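PDB 1NI3: Obg-like ATPase 1 from Schizosaccharomyces pombe, which hydrolyses ATP, and GTP less efficiently, with magnesium as cofactor, and negatively regulates the G2/M transition of the cell cycle. Local coordinates for residues Val123-Asp127 with Asn243-Ile249; Glu235-Leu239 with Leu288-Met293; Phe344-Met350 with Lys369-Lys375. All coordinates share one frame; numbering follows the deposited sequence.

Overall arrangement
From the N terminus, the chain first passes the P-loop of the G domain. Contact 1 then closes a long, mostly helical loop. It joins the end of strand 118-124 to the start of helix 246-254. Contact 2 opens at 235-239, before contact 1 has closed, and ends at 288-293, so the two loops cross. Their centres lie about 15 Å apart, and Asp237 lies against Asn243. Contact 2 ties helix 235-238 to the linker between helices 278-287 and 294-304. Contact 3 follows in series within the TGS region. It pairs strand 346-350 with strand 372-374, its centre about 51 Å from that of contact 1.

Contact 1. Residues Val123-Asp127 with Asn243-Ile249; sequences VRAFD and NKYLPKI
In the G domain, the end of strand 118-124 and the loop after it meet helix 246-254 and the residues leading into it, with Val123, Ala125 and Asp127 set against Tyr245 and Ile249. The contact has an apolar part and a polar part. In the apolar part, Val123 and Ile249 reach toward each other tip to tip, and Val123 CG1 lies 3.3 Å from Ile249 CD1. CG1 of Ile249 is turned away from its own carbonyl carbon (chi1 -68°), and CD1 extends from it to the strand. Ala125 fills the middle. Its CB lies 4.1 Å from Tyr245 CD1 and 4.4 Å from Ile249 CD1. Pro140 and Val231 add to this apolar core.

The polar part is the carboxylate of Asp127. Tyr245 OH donates to Asp127 OD1 at 3.0 Å. The hydroxyl meets that oxygen from above the carboxylate plane, 61° out of it. Lys244 NZ reaches the same OD1 at 3.4 Å, a weak hydrogen bond within a salt bridge. The extended lysine chain crosses Asp127 at about a right angle. On the strand side, Arg124 NE bonds Phe126 O at 2.7 Å, and its guanidinium lies over the rim of the Phe126 ring. Arg124 NH1 also makes a weak bond to the backbone O of Asn30, a residue predicted to bind ATP. Asn243 touches Met233, another predicted ATP-binding residue.

One carboxylate oxygen thus takes both a phenol and an ammonium group. The lysine probably helps to offset the charge of Asp127, while the tyrosine ties the loop after the strand to the approach to the helix.

Contact 2. Residues Glu235-Leu239 with Leu288-Met293; sequences ERDFL and LNTKSM
Phe238 turns its CG away from the backbone N (chi1 177°), and this carries the ring to Thr290, Lys291 and Met293. Leu239 instead has CG opposite its carbonyl carbon (chi1 -72°), and its two methyls part between Leu288 and Thr290. The ring of Phe238 meets the loop with its outer atoms. Lys291 O lies at the ring edge, near the plane, 3.7 Å from Phe238 CZ. CG of selenomethionine Met293 approaches Phe238 CZ to 3.8 Å, and Thr290 OG1 comes within 3.6 Å of Phe238 CE2. Leu239 CD1 packs on Leu288 CD1 at 3.6 Å. Leu239 CD2 takes the methyl of Thr290, whose side chain crosses the leucine at about a right angle.

The loop has its own local supports. Asn289 ends helix 278-287 in a Schellman motif, and Ser292 OG caps the backbone N of Leu294. Glu235 forms a salt bridge with Arg272 of helix 267-273. It lies two residues after Met233, which is predicted to bind ATP, and would be the glutamate of an NMxE sequence, consistent with the G4 element of this subfamily. Phe238 also touches Met233.

The direct contact is therefore held mainly by apolar side chains, with two oxygens at the Phe238 ring. It joins helix 235-238 to the loop between helices 278-287 and 294-304 mainly through shape.

Contact 3. Residues Phe344-Met350 with Lys369-Lys375; sequences FVVGEIM and KYLTKGK
The Tyr370 ring lies between Glu348 and selenomethionine Met350 at the edge of the small antiparallel sheet in the TGS region. Glu348 crosses the tyrosine obliquely, with carboxylate and ring planes 50° apart. Tyr370 OH donates to Glu348 OE1 at 2.7 Å and meets the anti lone pair, on the side away from the other oxygen. CG of Glu348 passes the ring 3.3 Å from Tyr370 CE2. The same OE1 has a weak bond from His386 ND1 of strand 384-386. Met350 SE comes to the ring edge, 4.0 Å from Tyr370 CD1, a Met-aromatic contact. Tyr370 swings CG away from its backbone N (chi1 -169°), which brings the ring toward the side chains of Glu348 and Met350. Arg365 adds a cation-pi contact. A leucine in place of the tyrosine would probably leave Glu348 OE1 without its hydroxyl partner and Met350 SE without an aromatic edge.

The backbones hold the strands together. Gly347 and Lys373 form a hydrogen-bonded pair, with Gly347 N to Lys373 O at 2.7 Å and Lys373 N to Gly347 O at 2.8 Å. Ile349 N reaches Leu371 O at 3.2 Å, from above the carbonyl plane. At the other end, Phe344 presents its ring edge to Gly374 C and Lys375 CG, and the phenylalanine and lysine side chains slide past each other in opposite directions. Ile349 CB lies 4.1 Å from Lys373 CD.

Glu348 OE1, bonded by Tyr370 before strand 372-374 and weakly by His386, thus probably helps to link the central strand to both sides.

Contact 1. Residues Val123-Asp127 with Asn243-Ile249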
# COMPACT_ATOMS: atom_id res chain seq x y z
N VAL A 123 -15.48 0.17 1.81
CA VAL A 123 -16.67 0.49 2.59
C VAL A 123 -17.87 0.66 1.65
O VAL A 123 -17.79 1.37 0.64
CB VAL A 123 -16.48 1.79 3.41
CG1 VAL A 123 -17.73 2.09 4.23
CG2 VAL A 123 -15.27 1.66 4.32
N ARG A 124 -18.99 0.02 1.98
CA ARG A 124 -20.19 0.11 1.15
C ARG A 124 -21.05 1.31 1.49
O ARG A 124 -21.39 1.53 2.66
CB ARG A 124 -21.01 -1.17 1.26
CG ARG A 124 -22.33 -1.11 0.53
CD ARG A 124 -22.94 -2.49 0.45
NE ARG A 124 -24.14 -2.50 -0.38
CZ ARG A 124 -24.73 -3.61 -0.81
NH1 ARG A 124 -24.22 -4.79 -0.48
NH2 ARG A 124 -25.82 -3.54 -1.56
N ALA A 125 -21.42 2.07 0.47
CA ALA A 125 -22.24 3.26 0.63
C ALA A 125 -23.33 3.23 -0.44
O ALA A 125 -23.79 4.28 -0.91
CB ALA A 125 -21.41 4.51 0.47
N PHE A 126 -23.73 2.04 -0.84
CA PHE A 126 -24.76 1.89 -1.83
C PHE A 126 -25.69 0.82 -1.32
O PHE A 126 -25.30 -0.01 -0.49
CB PHE A 126 -24.15 1.49 -3.17
CG PHE A 126 -23.52 0.13 -3.16
CD1 PHE A 126 -24.24 -0.99 -3.53
CD2 PHE A 126 -22.19 -0.02 -2.79
CE1 PHE A 126 -23.64 -2.25 -3.52
CE2 PHE A 126 -21.59 -1.28 -2.79
CZ PHE A 126 -22.32 -2.39 -3.16
N ASP A 127 -26.93 0.83 -1.80
CA ASP A 127 -27.93 -0.15 -1.40
C ASP A 127 -28.79 -0.63 -2.58
O ASP A 127 -29.85 -1.21 -2.38
CB ASP A 127 -28.81 0.42 -0.27
CG ASP A 127 -29.13 1.90 -0.47
OD1 ASP A 127 -29.72 2.51 0.45
OD2 ASP A 127 -28.81 2.46 -1.54
N ASN A 243 -23.15 11.72 -1.03
CA ASN A 243 -23.60 10.38 -0.69
C ASN A 243 -24.49 10.35 0.55
O ASN A 243 -24.55 11.31 1.32
CB ASN A 243 -22.40 9.46 -0.49
CG ASN A 243 -22.82 8.03 -0.22
OD1 ASN A 243 -23.29 7.34 -1.11
ND2 ASN A 243 -22.65 7.59 1.02
N LYS A 244 -25.19 9.24 0.74
CA LYS A 244 -26.09 9.08 1.87
C LYS A 244 -25.34 8.71 3.15
O LYS A 244 -25.68 9.19 4.23
CB LYS A 244 -27.14 8.02 1.55
CG LYS A 244 -27.95 7.51 2.73
CD LYS A 244 -28.91 6.40 2.29
CE LYS A 244 -29.66 5.78 3.47
NZ LYS A 244 -30.49 4.59 3.08
N TYR A 245 -24.33 7.85 3.03
CA TYR A 245 -23.58 7.42 4.21
C TYR A 245 -22.22 8.09 4.37
O TYR A 245 -21.62 8.05 5.45
CB TYR A 245 -23.35 5.91 4.15
CG TYR A 245 -24.56 5.09 3.79
CD1 TYR A 245 -24.94 4.92 2.46
CD2 TYR A 245 -25.31 4.44 4.77
CE1 TYR A 245 -26.04 4.13 2.11
CE2 TYR A 245 -26.41 3.65 4.44
CZ TYR A 245 -26.77 3.50 3.11
OH TYR A 245 -27.86 2.72 2.80
N LEU A 246 -21.74 8.72 3.30
CA LEU A 246 -20.44 9.38 3.32
C LEU A 246 -20.13 10.19 4.58
O LEU A 246 -19.18 9.87 5.30
CB LEU A 246 -20.28 10.25 2.08
CG LEU A 246 -18.88 10.79 1.79
CD1 LEU A 246 -17.85 9.67 1.87
CD2 LEU A 246 -18.87 11.41 0.41
N PRO A 247 -20.93 11.23 4.87
CA PRO A 247 -20.66 12.03 6.07
C PRO A 247 -20.49 11.19 7.33
O PRO A 247 -19.55 11.37 8.09
CB PRO A 247 -21.86 12.98 6.14
CG PRO A 247 -22.96 12.14 5.56
CD PRO A 247 -22.28 11.51 4.36
N LYS A 248 -21.41 10.25 7.52
CA LYS A 248 -21.38 9.38 8.68
C LYS A 248 -20.07 8.61 8.72
O LYS A 248 -19.31 8.71 9.69
CB LYS A 248 -22.57 8.42 8.62
CG LYS A 248 -23.85 9.08 8.09
CD LYS A 248 -25.13 8.32 8.49
CE LYS A 248 -25.38 8.40 9.99
NZ LYS A 248 -26.57 7.62 10.43
N ILE A 249 -19.80 7.86 7.66
CA ILE A 249 -18.58 7.06 7.54
C ILE A 249 -17.33 7.88 7.87
O ILE A 249 -16.44 7.43 8.60
CB ILE A 249 -18.41 6.51 6.10
CG1 ILE A 249 -19.48 5.46 5.81
CG2 ILE A 249 -17.02 5.91 5.92
CD1 ILE A 249 -19.44 4.94 4.41

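Contact 2. Residues Glu235-Leu239 with Leu288-Met293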
# COMPACT_ATOMS: atom_id res chain seq x y z
N GLU A 235 -22.45 5.27 -9.31
CA GLU A 235 -21.93 6.24 -10.26
C GLU A 235 -22.67 7.54 -10.02
O GLU A 235 -22.06 8.60 -9.92
CB GLU A 235 -22.14 5.78 -11.70
CG GLU A 235 -21.27 6.58 -12.66
CD GLU A 235 -21.50 6.24 -14.12
OE1 GLU A 235 -21.65 5.04 -14.43
OE2 GLU A 235 -21.53 7.17 -14.96
N ARG A 236 -23.99 7.44 -9.92
CA ARG A 236 -24.86 8.60 -9.69
C ARG A 236 -24.35 9.39 -8.46
O ARG A 236 -24.04 10.58 -8.58
CB ARG A 236 -26.30 8.10 -9.47
CG ARG A 236 -27.35 9.18 -9.30
CD ARG A 236 -28.68 8.58 -8.85
NE ARG A 236 -29.66 9.61 -8.53
CZ ARG A 236 -30.15 10.45 -9.43
NH1 ARG A 236 -29.75 10.39 -10.70
NH2 ARG A 236 -31.00 11.40 -9.05
N ASP A 237 -24.23 8.75 -7.31
CA ASP A 237 -23.75 9.48 -6.14
C ASP A 237 -22.37 10.07 -6.35
O ASP A 237 -22.09 11.21 -5.94
CB ASP A 237 -23.71 8.60 -4.91
CG ASP A 237 -25.05 8.45 -4.26
OD1 ASP A 237 -25.72 9.49 -4.05
OD2 ASP A 237 -25.44 7.30 -3.95
N PHE A 238 -21.48 9.30 -6.98
CA PHE A 238 -20.11 9.74 -7.22
C PHE A 238 -20.02 10.90 -8.20
O PHE A 238 -19.16 11.77 -8.06
CB PHE A 238 -19.26 8.58 -7.75
CG PHE A 238 -17.84 8.97 -8.10
CD1 PHE A 238 -16.98 9.46 -7.11
CD2 PHE A 238 -17.36 8.85 -9.40
CE1 PHE A 238 -15.67 9.83 -7.42
CE2 PHE A 238 -16.04 9.23 -9.72
CZ PHE A 238 -15.20 9.72 -8.73
N LEU A 239 -20.90 10.93 -9.20
CA LEU A 239 -20.86 12.01 -10.18
C LEU A 239 -21.51 13.29 -9.66
O LEU A 239 -21.53 14.29 -10.36
CB LEU A 239 -21.54 11.57 -11.48
CG LEU A 239 -20.78 10.55 -12.34
CD1 LEU A 239 -21.52 10.30 -13.65
CD2 LEU A 239 -19.38 11.09 -12.62
N LEU A 288 -18.70 14.80 -17.84
CA LEU A 288 -19.37 14.48 -16.58
C LEU A 288 -18.75 15.26 -15.44
O LEU A 288 -19.22 15.22 -14.30
CB LEU A 288 -19.27 12.99 -16.29
CG LEU A 288 -20.26 12.17 -17.11
CD1 LEU A 288 -19.99 10.68 -16.92
CD2 LEU A 288 -21.66 12.53 -16.67
N ASN A 289 -17.68 15.97 -15.76
CA ASN A 289 -16.96 16.76 -14.79
C ASN A 289 -16.54 15.93 -13.60
O ASN A 289 -17.04 16.10 -12.48
CB ASN A 289 -17.82 17.93 -14.31
CG ASN A 289 -17.08 18.81 -13.32
OD1 ASN A 289 -16.00 19.33 -13.62
ND2 ASN A 289 -17.65 18.97 -12.13
N THR A 290 -15.60 15.03 -13.84
CA THR A 290 -15.09 14.17 -12.79
C THR A 290 -13.83 13.46 -13.29
O THR A 290 -13.40 13.67 -14.42
CB THR A 290 -16.16 13.14 -12.37
OG1 THR A 290 -15.83 12.59 -11.09
CG2 THR A 290 -16.27 12.02 -13.40
N LYS A 291 -13.22 12.64 -12.44
CA LYS A 291 -11.99 11.94 -12.82
C LYS A 291 -11.88 10.58 -12.16
O LYS A 291 -12.41 10.38 -11.07
CB LYS A 291 -10.77 12.80 -12.43
CG LYS A 291 -10.61 13.06 -10.91
CD LYS A 291 -9.45 14.04 -10.65
CE LYS A 291 -9.21 14.36 -9.17
NZ LYS A 291 -7.98 15.18 -8.94
N SER A 292 -11.19 9.65 -12.81
CA SER A 292 -11.01 8.32 -12.25
C SER A 292 -10.17 8.36 -10.98
O SER A 292 -9.12 9.01 -10.96
CB SER A 292 -10.34 7.40 -13.26
OG SER A 292 -9.91 6.21 -12.61
N MSE A 293 -10.60 7.65 -9.95
CA MSE A 293 -9.87 7.62 -8.70
C MSE A 293 -8.73 6.61 -8.66
O MSE A 293 -7.91 6.64 -7.74
CB MSE A 293 -10.82 7.32 -7.56
CG MSE A 293 -11.94 8.28 -7.51
SE MSE A 293 -11.15 10.03 -7.27
CE MSE A 293 -11.47 10.18 -5.36
O HOH W 1 -18.48 15.55 -10.52

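Contact 3. Residues Phe344-Met350 with Lys369-Lys375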
# COMPACT_ATOMS: atom_id res chain seq x y z
N PHE A 344 30.17 -2.15 -5.72
CA PHE A 344 29.89 -0.73 -5.66
C PHE A 344 30.97 0.09 -4.97
O PHE A 344 31.62 -0.36 -4.03
CB PHE A 344 28.56 -0.47 -4.96
CG PHE A 344 28.08 0.95 -5.08
CD1 PHE A 344 27.42 1.37 -6.23
CD2 PHE A 344 28.26 1.85 -4.04
CE1 PHE A 344 26.96 2.68 -6.35
CE2 PHE A 344 27.80 3.17 -4.15
CZ PHE A 344 27.14 3.58 -5.30
N VAL A 345 31.12 1.31 -5.47
CA VAL A 345 32.09 2.25 -4.95
C VAL A 345 31.45 3.63 -5.05
O VAL A 345 31.40 4.39 -4.09
CB VAL A 345 33.40 2.22 -5.76
CG1 VAL A 345 34.13 3.55 -5.65
CG2 VAL A 345 34.28 1.09 -5.25
N VAL A 346 30.94 3.92 -6.25
CA VAL A 346 30.27 5.18 -6.52
C VAL A 346 29.20 4.95 -7.58
O VAL A 346 29.14 3.90 -8.23
CB VAL A 346 31.26 6.25 -7.04
CG1 VAL A 346 31.98 6.90 -5.86
CG2 VAL A 346 32.26 5.61 -7.99
N GLY A 347 28.32 5.94 -7.72
CA GLY A 347 27.25 5.86 -8.70
C GLY A 347 27.02 7.26 -9.21
O GLY A 347 27.38 8.24 -8.56
N GLU A 348 26.41 7.36 -10.39
CA GLU A 348 26.12 8.65 -11.01
C GLU A 348 24.64 9.00 -10.92
O GLU A 348 23.80 8.37 -11.56
CB GLU A 348 26.59 8.63 -12.47
CG GLU A 348 28.06 9.00 -12.63
CD GLU A 348 28.77 8.17 -13.68
OE1 GLU A 348 28.32 8.15 -14.84
OE2 GLU A 348 29.78 7.53 -13.33
N ILE A 349 24.35 10.01 -10.10
CA ILE A 349 22.98 10.48 -9.87
C ILE A 349 22.71 11.79 -10.59
O ILE A 349 23.61 12.60 -10.80
CB ILE A 349 22.71 10.69 -8.35
CG1 ILE A 349 22.09 9.42 -7.76
CG2 ILE A 349 21.78 11.87 -8.12
CD1 ILE A 349 23.00 8.20 -7.83
N MSE A 350 21.45 12.00 -10.94
CA MSE A 350 21.06 13.21 -11.65
C MSE A 350 19.63 13.53 -11.20
O MSE A 350 18.66 13.05 -11.80
CB MSE A 350 21.19 12.93 -13.15
CG MSE A 350 20.93 14.09 -14.09
SE MSE A 350 21.45 13.72 -15.95
CE MSE A 350 21.18 11.80 -16.04
N LYS A 369 25.71 19.50 -12.38
CA LYS A 369 24.59 18.73 -11.86
C LYS A 369 24.64 17.24 -12.17
O LYS A 369 23.66 16.53 -11.96
CB LYS A 369 23.27 19.32 -12.37
CG LYS A 369 22.66 20.34 -11.41
CD LYS A 369 23.68 21.40 -10.96
CE LYS A 369 23.26 22.08 -9.64
NZ LYS A 369 21.95 22.82 -9.69
N TYR A 370 25.78 16.74 -12.65
CA TYR A 370 25.88 15.31 -12.90
C TYR A 370 26.65 14.74 -11.73
O TYR A 370 27.74 14.18 -11.88
CB TYR A 370 26.62 15.00 -14.19
CG TYR A 370 26.51 13.54 -14.61
CD1 TYR A 370 25.36 13.06 -15.25
CD2 TYR A 370 27.58 12.66 -14.43
CE1 TYR A 370 25.29 11.74 -15.69
CE2 TYR A 370 27.51 11.34 -14.86
CZ TYR A 370 26.38 10.89 -15.50
OH TYR A 370 26.34 9.60 -15.98
N LEU A 371 26.06 14.90 -10.55
CA LEU A 371 26.63 14.44 -9.29
C LEU A 371 27.16 13.01 -9.27
O LEU A 371 26.74 12.16 -10.05
CB LEU A 371 25.58 14.61 -8.19
CG LEU A 371 24.77 15.92 -8.27
CD1 LEU A 371 23.81 15.99 -7.10
CD2 LEU A 371 25.70 17.14 -8.26
N THR A 372 28.09 12.75 -8.35
CA THR A 372 28.67 11.41 -8.18
C THR A 372 28.56 11.01 -6.72
O THR A 372 29.30 11.52 -5.88
CB THR A 372 30.17 11.36 -8.55
OG1 THR A 372 30.33 11.64 -9.94
CG2 THR A 372 30.73 9.96 -8.25
N LYS A 373 27.64 10.10 -6.43
CA LYS A 373 27.46 9.67 -5.05
C LYS A 373 28.11 8.35 -4.70
O LYS A 373 28.33 7.50 -5.57
CB LYS A 373 25.97 9.64 -4.69
CG LYS A 373 25.44 10.99 -4.24
CD LYS A 373 25.27 11.95 -5.40
CE LYS A 373 25.26 13.38 -4.89
NZ LYS A 373 24.45 13.52 -3.64
N GLY A 374 28.42 8.20 -3.42
CA GLY A 374 29.07 7.00 -2.93
C GLY A 374 28.17 6.10 -2.10
O GLY A 374 26.94 6.15 -2.20
N LYS A 375 28.77 5.26 -1.26
CA LYS A 375 28.00 4.34 -0.44
C LYS A 375 27.07 5.00 0.57
O LYS A 375 25.99 4.49 0.84
CB LYS A 375 28.95 3.37 0.28
CG LYS A 375 29.66 2.42 -0.68
CD LYS A 375 30.68 1.53 0.01
CE LYS A 375 31.97 2.27 0.34
NZ LYS A 375 33.01 1.37 0.93